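Local coordinates for protein AA9 family lytic polysaccharide monooxygenase B (Heterobasidion irregulare TC 32-1, PDB 5NNS) that uses a copper cofactor to cleave cellulose chains oxidatively, attacking the glycosidic bonds so that C1-oxidised products are released, at residues Y149-E154 and A171-T176; S27-E32 and K61-A66; P141-A146 and E179-P184; G68-A73 and S135-I140. One frame throughout, in Å; residues are numbered along the deposited sequence.

Contact 1. Residues Y149-E154 and A171-T176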
loop_
_atom_site.group_PDB
_atom_site.type_symbol
_atom_site.label_atom_id
_atom_site.label_comp_id
_atom_site.label_asym_id
_atom_site.label_seq_id
_atom_site.Cartn_x
_atom_site.Cartn_y
_atom_site.Cartn_z
ATOM N N TYR A 149 9.226 -10.766 1.997
ATOM C CA TYR A 149 8.783 -9.459 1.506
ATOM C C TYR A 149 7.648 -8.882 2.342
ATOM O O TYR A 149 6.797 -9.627 2.844
ATOM C CB TYR A 149 8.263 -9.573 0.072
ATOM C CG TYR A 149 9.288 -9.910 -0.972
ATOM C CD1 TYR A 149 9.646 -11.233 -1.216
ATOM C CD2 TYR A 149 9.882 -8.910 -1.748
ATOM C CE1 TYR A 149 10.576 -11.557 -2.189
ATOM C CE2 TYR A 149 10.818 -9.220 -2.725
ATOM C CZ TYR A 149 11.161 -10.547 -2.943
ATOM O OH TYR A 149 12.084 -10.864 -3.910
ATOM N N ILE A 150 7.627 -7.555 2.467
ATOM C CA ILE A 150 6.418 -6.848 2.880
ATOM C C ILE A 150 5.566 -6.591 1.634
ATOM O O ILE A 150 6.107 -6.277 0.576
ATOM C CB ILE A 150 6.726 -5.490 3.540
ATOM C CG1 ILE A 150 7.612 -5.661 4.781
ATOM C CG2 ILE A 150 5.434 -4.762 3.901
ATOM C CD1 ILE A 150 7.016 -6.515 5.886
ATOM N N LEU A 151 4.249 -6.738 1.774
ATOM C CA LEU A 151 3.277 -6.338 0.759
ATOM C C LEU A 151 2.507 -5.158 1.325
ATOM O O LEU A 151 1.858 -5.286 2.368
ATOM C CB LEU A 151 2.299 -7.477 0.457
ATOM C CG LEU A 151 1.141 -7.174 -0.508
ATOM C CD1 LEU A 151 1.684 -6.914 -1.903
ATOM C CD2 LEU A 151 0.123 -8.310 -0.521
ATOM N N ARG A 152 2.552 -4.032 0.615
ATOM C CA ARG A 152 2.086 -2.752 1.125
ATOM C C ARG A 152 0.974 -2.194 0.235
ATOM O O ARG A 152 1.187 -2.015 -0.967
ATOM C CB ARG A 152 3.270 -1.777 1.189
ATOM C CG ARG A 152 2.901 -0.306 1.358
ATOM C CD ARG A 152 4.123 0.553 1.606
ATOM N NE ARG A 152 3.770 1.841 2.200
ATOM C CZ ARG A 152 3.425 2.939 1.524
ATOM N NH1 ARG A 152 3.370 2.948 0.195
ATOM N NH2 ARG A 152 3.136 4.048 2.197
ATOM N N HIS A 153 -0.193 -1.916 0.827
ATOM C CA HIS A 153 -1.299 -1.249 0.117
ATOM C C HIS A 153 -1.431 0.177 0.615
ATOM O O HIS A 153 -1.330 0.422 1.817
ATOM C CB HIS A 153 -2.620 -1.990 0.319
ATOM C CG HIS A 153 -2.659 -3.327 -0.345
ATOM N ND1 HIS A 153 -2.073 -4.443 0.204
ATOM C CD2 HIS A 153 -3.193 -3.723 -1.525
ATOM C CE1 HIS A 153 -2.247 -5.473 -0.607
ATOM N NE2 HIS A 153 -2.930 -5.066 -1.661
ATOM N N GLU A 154 -1.672 1.104 -0.313
ATOM C CA GLU A 154 -1.750 2.516 0.004
ATOM C C GLU A 154 -2.854 3.213 -0.776
ATOM O O GLU A 154 -2.979 3.041 -1.999
ATOM C CB GLU A 154 -0.419 3.202 -0.278
ATOM C CG GLU A 154 -0.363 4.643 0.204
ATOM C CD GLU A 154 1.015 5.253 0.083
ATOM O OE1 GLU A 154 1.728 4.967 -0.908
ATOM O OE2 GLU A 154 1.403 6.012 0.997
ATOM N N ALA A 171 1.658 -6.146 5.056
ATOM C CA ALA A 171 1.503 -7.568 5.365
ATOM C C ALA A 171 2.817 -8.286 5.078
ATOM O O ALA A 171 3.493 -7.960 4.103
ATOM C CB ALA A 171 0.383 -8.164 4.534
ATOM N N GLN A 172 3.177 -9.255 5.923
ATOM C CA GLN A 172 4.400 -10.047 5.724
ATOM C C GLN A 172 4.120 -11.250 4.826
ATOM O O GLN A 172 3.156 -11.980 5.049
ATOM C CB GLN A 172 4.986 -10.508 7.065
ATOM C CG GLN A 172 5.478 -9.357 7.931
ATOM C CD GLN A 172 6.282 -9.779 9.156
ATOM O OE1 GLN A 172 6.610 -8.947 9.993
ATOM N NE2 GLN A 172 6.611 -11.060 9.258
ATOM N N LEU A 173 4.958 -11.440 3.809
ATOM C CA LEU A 173 4.865 -12.595 2.920
ATOM C C LEU A 173 6.161 -13.399 2.916
ATOM O O LEU A 173 7.238 -12.864 3.187
ATOM C CB LEU A 173 4.574 -12.166 1.482
ATOM C CG LEU A 173 3.390 -11.248 1.191
ATOM C CD1 LEU A 173 3.375 -10.919 -0.293
ATOM C CD2 LEU A 173 2.079 -11.881 1.628
ATOM N N ILE A 174 6.035 -14.688 2.617
ATOM C CA ILE A 174 7.149 -15.518 2.187
ATOM C C ILE A 174 6.858 -15.862 0.727
ATOM O O ILE A 174 5.908 -16.585 0.436
ATOM C CB ILE A 174 7.296 -16.793 3.051
ATOM C CG1 ILE A 174 7.552 -16.413 4.518
ATOM C CG2 ILE A 174 8.443 -17.659 2.535
ATOM C CD1 ILE A 174 7.436 -17.562 5.503
ATOM N N VAL A 175 7.657 -15.311 -0.187
ATOM C CA VAL A 175 7.479 -15.530 -1.618
ATOM C C VAL A 175 8.315 -16.733 -2.036
ATOM O O VAL A 175 9.522 -16.761 -1.800
ATOM C CB VAL A 175 7.861 -14.272 -2.433
ATOM C CG1 VAL A 175 7.802 -14.537 -3.932
ATOM C CG2 VAL A 175 6.937 -13.117 -2.066
ATOM N N THR A 176 7.663 -17.722 -2.647
ATOM C CA THR A 176 8.313 -18.957 -3.091
ATOM C C THR A 176 8.309 -19.024 -4.615
ATOM O O THR A 176 7.582 -18.280 -5.270
ATOM C CB THR A 176 7.591 -20.199 -2.528
ATOM O OG1 THR A 176 6.272 -20.290 -3.085
ATOM C CG2 THR A 176 7.497 -20.130 -1.004
#
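Tyr149 meets Val175 through ring atom CD1, 3.4 Å from Val175 CG2, the methyl coming in obliquely. The ring is put there by chi1 of -67°, which sets CG beside the backbone N and anti to the carbonyl carbon, and its OH bonds to the carbonyl O of Ala145. The tight part of the contact is this side of the sheet, which Leu151, Ala171 and Leu173 share; Leu173 CD1 packs on Leu151 CB at 3.7 Å. Cutting Tyr149 back to an alanine is likely to leave Val175 CG2 without its ring partner and the Ala145 carbonyl without the phenol hydroxyl.

The backbones make two hydrogen-bonded pairs. Leu173 N reaches Tyr149 O at 2.8 Å, and the return bond, Tyr149 N to Leu173 O, is longer at 3.1 Å, its donor 37° above the carbonyl plane. Leu151 N to Ala171 O is 2.7 Å and almost straight.

The other face is looser: across the strands Ile150 CD1 merely touches Gln172 CG, at 3.8 Å, and the Gln172 amide runs on to Arg31, Ser62 and Thr97, near a bound sodium ion. Beyond Leu151 the pairing runs on, His153 bonding through its backbone to Glu169; the 136° between the short segment directions reflects the strong twist. This is a twisted antiparallel beta hairpin, strands 147-157 and 165-176, within the immunoglobulin-like beta-sandwich of AA9 monooxygenases.

Contact 2. Residues S27-E32 and K61-A66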
loop_
_atom_site.group_PDB
_atom_site.type_symbol
_atom_site.label_atom_id
_atom_site.label_comp_id
_atom_site.label_asym_id
_atom_site.label_seq_id
_atom_site.Cartn_x
_atom_site.Cartn_y
_atom_site.Cartn_z
ATOM N N SER A 27 -3.003 -11.622 16.504
ATOM C CA SER A 27 -2.095 -12.411 15.687
ATOM C C SER A 27 -2.523 -12.298 14.229
ATOM O O SER A 27 -3.661 -12.619 13.882
ATOM C CB SER A 27 -2.093 -13.873 16.139
ATOM O OG SER A 27 -0.952 -14.543 15.636
ATOM N N THR A 28 -1.611 -11.825 13.386
ATOM C CA THR A 28 -1.923 -11.571 11.986
ATOM C C THR A 28 -0.669 -11.495 11.132
ATOM O O THR A 28 0.432 -11.273 11.641
ATOM C CB THR A 28 -2.745 -10.265 11.817
ATOM O OG1 THR A 28 -2.806 -9.899 10.431
ATOM C CG2 THR A 28 -2.139 -9.111 12.615
ATOM N N ILE A 29 -0.851 -11.676 9.827
ATOM C CA ILE A 29 0.212 -11.390 8.861
ATOM C C ILE A 29 0.496 -9.886 8.741
ATOM O O ILE A 29 1.565 -9.489 8.267
ATOM C CB ILE A 29 -0.069 -11.987 7.461
ATOM C CG1 ILE A 29 -1.340 -11.399 6.819
ATOM C CG2 ILE A 29 -0.147 -13.505 7.546
ATOM C CD1 ILE A 29 -1.427 -11.668 5.332
ATOM N N GLN A 30 -0.465 -9.068 9.169
ATOM C CA GLN A 30 -0.405 -7.625 9.012
ATOM C C GLN A 30 0.387 -6.943 10.130
ATOM O O GLN A 30 0.326 -7.368 11.285
ATOM C CB GLN A 30 -1.823 -7.058 8.978
ATOM C CG GLN A 30 -1.937 -5.760 8.212
ATOM C CD GLN A 30 -3.335 -5.208 8.199
ATOM O OE1 GLN A 30 -4.044 -5.261 9.208
ATOM N NE2 GLN A 30 -3.740 -4.651 7.060
ATOM N N ARG A 31 1.118 -5.886 9.773
ATOM C CA ARG A 31 1.794 -5.033 10.750
ATOM C C ARG A 31 0.773 -4.176 11.491
ATOM O O ARG A 31 -0.287 -3.841 10.946
ATOM C CB ARG A 31 2.846 -4.135 10.080
ATOM C CG ARG A 31 4.076 -4.865 9.557
ATOM C CD ARG A 31 4.745 -5.698 10.643
ATOM N NE ARG A 31 6.148 -5.998 10.346
ATOM C CZ ARG A 31 7.187 -5.199 10.606
ATOM N NH1 ARG A 31 7.027 -4.002 11.173
ATOM N NH2 ARG A 31 8.410 -5.602 10.288
ATOM N N GLU A 32 1.099 -3.839 12.739
ATOM C CA GLU A 32 0.186 -3.111 13.615
ATOM C C GLU A 32 -0.092 -1.720 13.065
ATOM O O GLU A 32 0.835 -0.989 12.745
ATOM C CB GLU A 32 0.773 -2.999 15.024
ATOM C CG GLU A 32 0.050 -2.046 15.973
ATOM C CD GLU A 32 0.625 -2.059 17.382
ATOM O OE1 GLU A 32 1.520 -2.883 17.666
ATOM O OE2 GLU A 32 0.189 -1.237 18.212
ATOM N N LYS A 61 2.559 -13.294 12.073
ATOM C CA LYS A 61 2.481 -14.319 11.032
ATOM C C LYS A 61 3.065 -13.796 9.715
ATOM O O LYS A 61 3.325 -12.600 9.577
ATOM C CB LYS A 61 1.029 -14.763 10.820
ATOM C CG LYS A 61 0.260 -15.144 12.089
ATOM C CD LYS A 61 -0.795 -16.218 11.799
ATOM C CE LYS A 61 -1.956 -16.225 12.790
ATOM N NZ LYS A 61 -3.091 -15.333 12.396
ATOM N N SER A 62 3.296 -14.714 8.773
ATOM C CA SER A 62 3.633 -14.391 7.375
ATOM C C SER A 62 2.829 -15.304 6.436
ATOM O O SER A 62 2.643 -16.481 6.731
ATOM C CB SER A 62 5.131 -14.583 7.095
ATOM O OG SER A 62 5.938 -13.656 7.802
ATOM N N ALA A 63 2.365 -14.765 5.309
ATOM C CA ALA A 63 1.616 -15.546 4.324
ATOM C C ALA A 63 2.576 -16.097 3.285
ATOM O O ALA A 63 3.286 -15.334 2.633
ATOM C CB ALA A 63 0.559 -14.687 3.655
ATOM N N THR A 64 2.607 -17.421 3.139
ATOM C CA THR A 64 3.411 -18.058 2.097
ATOM C C THR A 64 2.609 -18.115 0.806
ATOM O O THR A 64 1.489 -18.626 0.797
ATOM C CB THR A 64 3.864 -19.469 2.501
ATOM O OG1 THR A 64 4.514 -19.401 3.774
ATOM C CG2 THR A 64 4.834 -20.044 1.471
ATOM N N VAL A 65 3.184 -17.569 -0.270
ATOM C CA VAL A 65 2.533 -17.486 -1.585
ATOM C C VAL A 65 3.564 -17.607 -2.703
ATOM O O VAL A 65 4.692 -17.141 -2.565
ATOM C CB VAL A 65 1.737 -16.159 -1.775
ATOM C CG1 VAL A 65 0.488 -16.149 -0.913
ATOM C CG2 VAL A 65 2.583 -14.926 -1.477
ATOM N N ALA A 66 3.173 -18.226 -3.813
ATOM C CA ALA A 66 4.042 -18.313 -4.984
ATOM C C ALA A 66 4.095 -16.960 -5.679
ATOM O O ALA A 66 3.130 -16.187 -5.636
ATOM C CB ALA A 66 3.542 -19.374 -5.952
#
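Lys61 folds its aliphatic chain over Ser27 and the Thr28-Ile29 peptide: CE lies 3.5 Å from Ser27 OG, and CB sits 3.6 Å from Thr28 O. Bends at chi2 and chi4 (89°) turn the ammonium group back towards the backbone, where NZ gives a weak hydrogen bond of 3.1 Å to Ser27 O. That carbonyl also receives the side-chain amide of Asn15, while Ser27 OG bonds to the carbonyl of Ala59, so the lysine methylenes lie against a hydroxyl already engaged.

A firmer link is made by the main chain. Lys61 N donates to Thr28 O at 3.0 Å with an N-H...O angle of 166°, although the donor stands 52° out of the carbonyl plane. One residue on, Ile29 CA points its hydrogen at Lys61 O, a CA-H...O contact. The loop is stiffened from within by Thr28 OG1, which accepts from Gln30 N at 2.8 Å and thereby forms an ST turn; the same oxygen is also bonded to Asn15 O.

Ile29 supplies the apolar part. Its CG2 lies over the peptide joining Ser62 to Ala63, 3.6 Å from Ala63 N, and its CD1 meets Ala63 CB at 4.0 Å. Leu9 and Tyr14 border both residues, which places them in the buried interior, whereas Lys61 is at the surface. The arrangement is that of a long loop, leaving strand 12-15, packed on the start of edge strand 63-66 in the AA9 beta-sandwich.

Contact 3. Residues P141-A146 and E179-P184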
loop_
_atom_site.group_PDB
_atom_site.type_symbol
_atom_site.label_atom_id
_atom_site.label_comp_id
_atom_site.label_asym_id
_atom_site.label_seq_id
_atom_site.Cartn_x
_atom_site.Cartn_y
_atom_site.Cartn_z
ATOM N N PRO A 141 4.390 -10.170 -8.919
ATOM C CA PRO A 141 5.079 -10.442 -10.190
ATOM C C PRO A 141 5.620 -11.879 -10.325
ATOM O O PRO A 141 6.339 -12.355 -9.435
ATOM C CB PRO A 141 6.216 -9.417 -10.192
ATOM C CG PRO A 141 5.654 -8.262 -9.430
ATOM C CD PRO A 141 4.768 -8.855 -8.365
ATOM N N SER A 142 5.254 -12.543 -11.430
ATOM C CA SER A 142 5.636 -13.941 -11.721
ATOM C C SER A 142 7.133 -14.217 -11.588
ATOM O O SER A 142 7.526 -15.273 -11.090
ATOM C CB SER A 142 5.203 -14.327 -13.140
ATOM O OG SER A 142 3.807 -14.156 -13.324
ATOM N N SER A 143 7.950 -13.254 -12.018
ATOM C CA SER A 143 9.410 -13.385 -12.036
ATOM C C SER A 143 10.138 -13.089 -10.715
ATOM O O SER A 143 11.342 -13.356 -10.613
ATOM C CB SER A 143 9.979 -12.454 -13.106
ATOM O OG SER A 143 9.717 -11.102 -12.769
ATOM N N LEU A 144 9.430 -12.543 -9.721
ATOM C CA LEU A 144 10.064 -12.023 -8.506
ATOM C C LEU A 144 10.922 -13.085 -7.815
ATOM O O LEU A 144 10.507 -14.241 -7.702
ATOM C CB LEU A 144 8.997 -11.496 -7.539
ATOM C CG LEU A 144 9.435 -10.876 -6.209
ATOM C CD1 LEU A 144 10.300 -9.649 -6.437
ATOM C CD2 LEU A 144 8.218 -10.520 -5.366
ATOM N N ALA A 145 12.114 -12.687 -7.367
ATOM C CA ALA A 145 13.027 -13.593 -6.672
ATOM C C ALA A 145 12.396 -14.084 -5.375
ATOM O O ALA A 145 11.783 -13.300 -4.649
ATOM C CB ALA A 145 14.350 -12.901 -6.374
ATOM N N ALA A 146 12.537 -15.378 -5.092
ATOM C CA ALA A 146 12.037 -15.949 -3.833
ATOM C C ALA A 146 12.668 -15.227 -2.643
ATOM O O ALA A 146 13.833 -14.823 -2.695
ATOM C CB ALA A 146 12.318 -17.447 -3.760
ATOM N N GLU A 179 11.442 -16.471 -10.612
ATOM C CA GLU A 179 12.470 -16.588 -11.650
ATOM C C GLU A 179 13.677 -15.702 -11.318
ATOM O O GLU A 179 14.364 -15.223 -12.224
ATOM C CB GLU A 179 11.896 -16.200 -13.027
ATOM C CG GLU A 179 10.656 -16.983 -13.474
ATOM C CD GLU A 179 9.985 -16.409 -14.722
ATOM O OE1 GLU A 179 9.868 -15.168 -14.834
ATOM O OE2 GLU A 179 9.555 -17.202 -15.593
ATOM N N GLY A 180 13.927 -15.478 -10.023
ATOM C CA GLY A 180 15.095 -14.731 -9.555
ATOM C C GLY A 180 15.232 -13.257 -9.923
ATOM O O GLY A 180 16.292 -12.669 -9.699
ATOM N N ALA A 181 14.173 -12.648 -10.458
ATOM C CA ALA A 181 14.225 -11.250 -10.881
ATOM C C ALA A 181 14.072 -10.311 -9.680
ATOM O O ALA A 181 13.293 -10.584 -8.762
ATOM C CB ALA A 181 13.150 -10.971 -11.917
ATOM N N THR A 182 14.851 -9.229 -9.685
ATOM C CA THR A 182 14.744 -8.150 -8.699
ATOM C C THR A 182 14.603 -6.825 -9.445
ATOM O O THR A 182 15.198 -6.665 -10.506
ATOM C CB THR A 182 15.996 -8.062 -7.806
ATOM O OG1 THR A 182 17.159 -7.958 -8.633
ATOM C CG2 THR A 182 16.129 -9.292 -6.911
ATOM N N PRO A 183 13.840 -5.862 -8.889
ATOM C CA PRO A 183 13.733 -4.582 -9.592
ATOM C C PRO A 183 15.073 -3.837 -9.644
ATOM O O PRO A 183 15.790 -3.830 -8.638
ATOM C CB PRO A 183 12.709 -3.784 -8.765
ATOM C CG PRO A 183 12.305 -4.642 -7.624
ATOM C CD PRO A 183 13.234 -5.809 -7.547
ATOM N N PRO A 184 15.416 -3.227 -10.801
ATOM C CA PRO A 184 16.597 -2.350 -10.855
ATOM C C PRO A 184 16.507 -1.161 -9.883
ATOM O O PRO A 184 15.413 -0.794 -9.445
ATOM C CB PRO A 184 16.615 -1.848 -12.307
ATOM C CG PRO A 184 15.765 -2.799 -13.080
ATOM C CD PRO A 184 14.751 -3.344 -12.116
HETATM O O HOH W 1 12.862 -16.804 -7.590
#
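Ser143 and Ala181 are joined through the main chain: Ala181 N donates to Ser143 O at 2.9 Å, with an N-H...O angle of 154°. The same oxygen takes a second, weak bond from Glu179 N at 3.1 Å, so two N-H groups two residues apart converge on one carbonyl. In the reverse sense Ala145 N donates to Ala181 O at 2.8 Å, and Leu144 CA adds a CA-H...O contact to that carbonyl. The result is a single beta bridge, Leu144 with Ala181, between two segments that are otherwise loop.

The first of these loops begins with a type I beta turn from Pro141 to Leu144, closed by Leu144 N to Pro141 O, and it links strand 135-139 to strand 147-157 of the AA9 beta-sandwich; the second follows strand 165-176 and leads into the C-terminal part of the chain. The bridge thus joins two connections at the surface of the fold.

A water also spans them. It accepts from Gly180 N at 3.0 Å and from Ala146 N, and gives only a weak bond to Leu144 O.

Side-chain contacts are small. With chi1 at 64°, Ser143 OG lies between its own backbone N and carbonyl carbon, and it meets Ala181 CB at 3.5 Å. The extended Glu179 chain runs alongside Ser143, bringing OE1 to 3.2 Å from Ser143 CB. Ala145 CB rests on the Gly180-Ala181 peptide, 3.7 Å from Gly180 C. On the inward side, Leu144 and Pro183 both pack against Phe107 and Trp223.

Contact 4. Residues G68-A73 and S135-I140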
loop_
_atom_site.group_PDB
_atom_site.type_symbol
_atom_site.label_atom_id
_atom_site.label_comp_id
_atom_site.label_asym_id
_atom_site.label_seq_id
_atom_site.Cartn_x
_atom_site.Cartn_y
_atom_site.Cartn_z
ATOM N N GLY A 68 3.636 -14.825 -8.780
ATOM C CA GLY A 68 2.558 -15.033 -9.759
ATOM C C GLY A 68 1.174 -15.092 -9.124
ATOM O O GLY A 68 0.176 -14.869 -9.814
ATOM N N SER A 69 1.117 -15.389 -7.816
ATOM C CA SER A 69 -0.138 -15.482 -7.058
ATOM C C SER A 69 -0.931 -14.183 -7.018
ATOM O O SER A 69 -0.358 -13.100 -6.952
ATOM C CB SER A 69 0.129 -15.862 -5.595
ATOM O OG SER A 69 0.778 -17.111 -5.466
ATOM N N SER A 70 -2.253 -14.327 -7.012
ATOM C CA SER A 70 -3.184 -13.219 -6.859
ATOM C C SER A 70 -3.313 -12.882 -5.368
ATOM O O SER A 70 -3.496 -13.779 -4.532
ATOM C CB SER A 70 -4.549 -13.613 -7.432
ATOM O OG SER A 70 -5.438 -12.517 -7.456
ATOM N N VAL A 71 -3.226 -11.591 -5.048
ATOM C CA VAL A 71 -3.354 -11.101 -3.678
ATOM C C VAL A 71 -4.423 -10.017 -3.642
ATOM O O VAL A 71 -4.386 -9.077 -4.437
ATOM C CB VAL A 71 -2.004 -10.592 -3.089
ATOM C CG1 VAL A 71 -1.074 -11.769 -2.819
ATOM C CG2 VAL A 71 -1.301 -9.587 -3.995
ATOM N N THR A 72 -5.397 -10.187 -2.747
ATOM C CA THR A 72 -6.494 -9.243 -2.581
ATOM C C THR A 72 -6.427 -8.648 -1.182
ATOM O O THR A 72 -6.206 -9.375 -0.204
ATOM C CB THR A 72 -7.867 -9.911 -2.789
ATOM O OG1 THR A 72 -7.950 -10.425 -4.121
ATOM C CG2 THR A 72 -9.006 -8.915 -2.577
ATOM N N ALA A 73 -6.606 -7.329 -1.104
ATOM C CA ALA A 73 -6.726 -6.614 0.164
ATOM C C ALA A 73 -8.159 -6.133 0.288
ATOM O O ALA A 73 -8.730 -5.633 -0.685
ATOM C CB ALA A 73 -5.759 -5.439 0.209
ATOM N N SER A 135 -12.360 -3.470 -2.169
ATOM C CA SER A 135 -11.206 -4.361 -2.259
ATOM C C SER A 135 -10.346 -4.076 -3.478
ATOM O O SER A 135 -10.783 -3.415 -4.413
ATOM C CB SER A 135 -11.653 -5.826 -2.265
ATOM O OG SER A 135 -12.324 -6.150 -3.467
ATOM N N TRP A 136 -9.117 -4.583 -3.444
ATOM C CA TRP A 136 -8.162 -4.379 -4.517
ATOM C C TRP A 136 -7.386 -5.671 -4.778
ATOM O O TRP A 136 -6.734 -6.214 -3.876
ATOM C CB TRP A 136 -7.201 -3.259 -4.133
ATOM C CG TRP A 136 -6.472 -2.683 -5.296
ATOM C CD1 TRP A 136 -5.159 -2.892 -5.645
ATOM C CD2 TRP A 136 -7.009 -1.792 -6.264
ATOM N NE1 TRP A 136 -4.854 -2.174 -6.776
ATOM C CE2 TRP A 136 -5.973 -1.488 -7.174
ATOM C CE3 TRP A 136 -8.275 -1.217 -6.458
ATOM C CZ2 TRP A 136 -6.165 -0.647 -8.261
ATOM C CZ3 TRP A 136 -8.467 -0.368 -7.544
ATOM C CH2 TRP A 136 -7.414 -0.092 -8.431
ATOM N N THR A 137 -7.454 -6.147 -6.015
ATOM C CA THR A 137 -6.797 -7.388 -6.406
ATOM C C THR A 137 -5.765 -7.136 -7.507
ATOM O O THR A 137 -6.076 -6.519 -8.533
ATOM C CB THR A 137 -7.829 -8.432 -6.864
ATOM O OG1 THR A 137 -8.792 -8.624 -5.823
ATOM C CG2 THR A 137 -7.151 -9.774 -7.171
ATOM N N THR A 138 -4.536 -7.597 -7.257
ATOM C CA THR A 138 -3.446 -7.579 -8.231
ATOM C C THR A 138 -2.532 -8.779 -7.954
ATOM O O THR A 138 -2.630 -9.394 -6.895
ATOM C CB THR A 138 -2.648 -6.253 -8.170
ATOM O OG1 THR A 138 -1.635 -6.250 -9.184
ATOM C CG2 THR A 138 -1.980 -6.059 -6.816
ATOM N N SER A 139 -1.660 -9.120 -8.900
ATOM C CA SER A 139 -0.799 -10.302 -8.756
ATOM C C SER A 139 0.605 -9.920 -8.308
ATOM O O SER A 139 1.101 -8.856 -8.659
ATOM C CB SER A 139 -0.702 -11.064 -10.077
ATOM O OG SER A 139 -1.969 -11.543 -10.478
ATOM N N ILE A 140 1.232 -10.792 -7.525
ATOM C CA ILE A 140 2.660 -10.679 -7.228
ATOM C C ILE A 140 3.399 -11.001 -8.530
ATOM O O ILE A 140 3.051 -11.980 -9.197
ATOM C CB ILE A 140 3.086 -11.644 -6.105
ATOM C CG1 ILE A 140 2.456 -11.204 -4.781
ATOM C CG2 ILE A 140 4.608 -11.702 -5.982
ATOM C CD1 ILE A 140 2.411 -12.295 -3.735
HETATM O O HOH W 2 -4.543 -11.178 -9.658
HETATM O O HOH W 3 -3.972 -6.503 -3.697
#
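Thr72 and Thr137 meet hydroxyl to hydroxyl, OG1 to OG1 at 2.6 Å, a short hydrogen bond whose proton could sit on either oxygen. Both threonines have OG1 beside the backbone N (chi1 -61° and -56°), which brings the oxygens together across a non-hydrogen-bonded pair. On the same face Thr137 CG2 approaches Ser70 OG at 3.2 Å, and one water links Ser70 OG to Ser139 OG.

On the opposite face, shared with Thr138, Val71 CG1 touches Ile140 CD1 at 3.6 Å, the two side chains crossing at about a right angle. Val71 CG2 lies 3.2 Å from Thr138 O. With a glycine in place of Val71, the side of Ile140 would probably lose its neighbour, and Leu9 and Leu151 their packing partner.

These side chains are held in register by an antiparallel strand pair, 70-73 with 135-139, at the edge of the four-stranded sheet of the AA9 beta-sandwich. Val71 N to Thr138 O, at 2.9 Å and 168°, and Ala73 N to Trp136 O, at 3.0 Å, each have a return bond, and Ile140 N to Ser69 O continues the series. A second water donates to both Val71 O and Trp136 O.

Further out, Ser69 OG bonds to Ala66 O and Ser135 OG to Asn132 O, while the Trp136 indole leads away from the pair, its NE1 bonded to Asn110 OD1 and its ring against Val85, Val87 and Val112.

In the fold
From the N terminus, contact 2 comes first, closing the irregular chain between residues 32 and 61. Contact 4 then closes a much longer excursion, 73 to 135, holding strands 85-91 and 106-116 and helix 125-131. Contact 3 follows, joining the loops at 141-146 and 179-184, and contact 1, the hairpin, is nested inside the span it closes. No spans cross; the others run in series. Contacts 1 and 2 share a sheet, where Ile174 N probably bonds to Ala63 O. Contact 4 belongs to the other sheet and faces contact 1 across the interior, Leu173 CD1 meeting Ile140 CD1 at 3.8 Å. Val65 of contact 2 also packs on Ile140, and Tyr149 reaches Leu144 of contact 3.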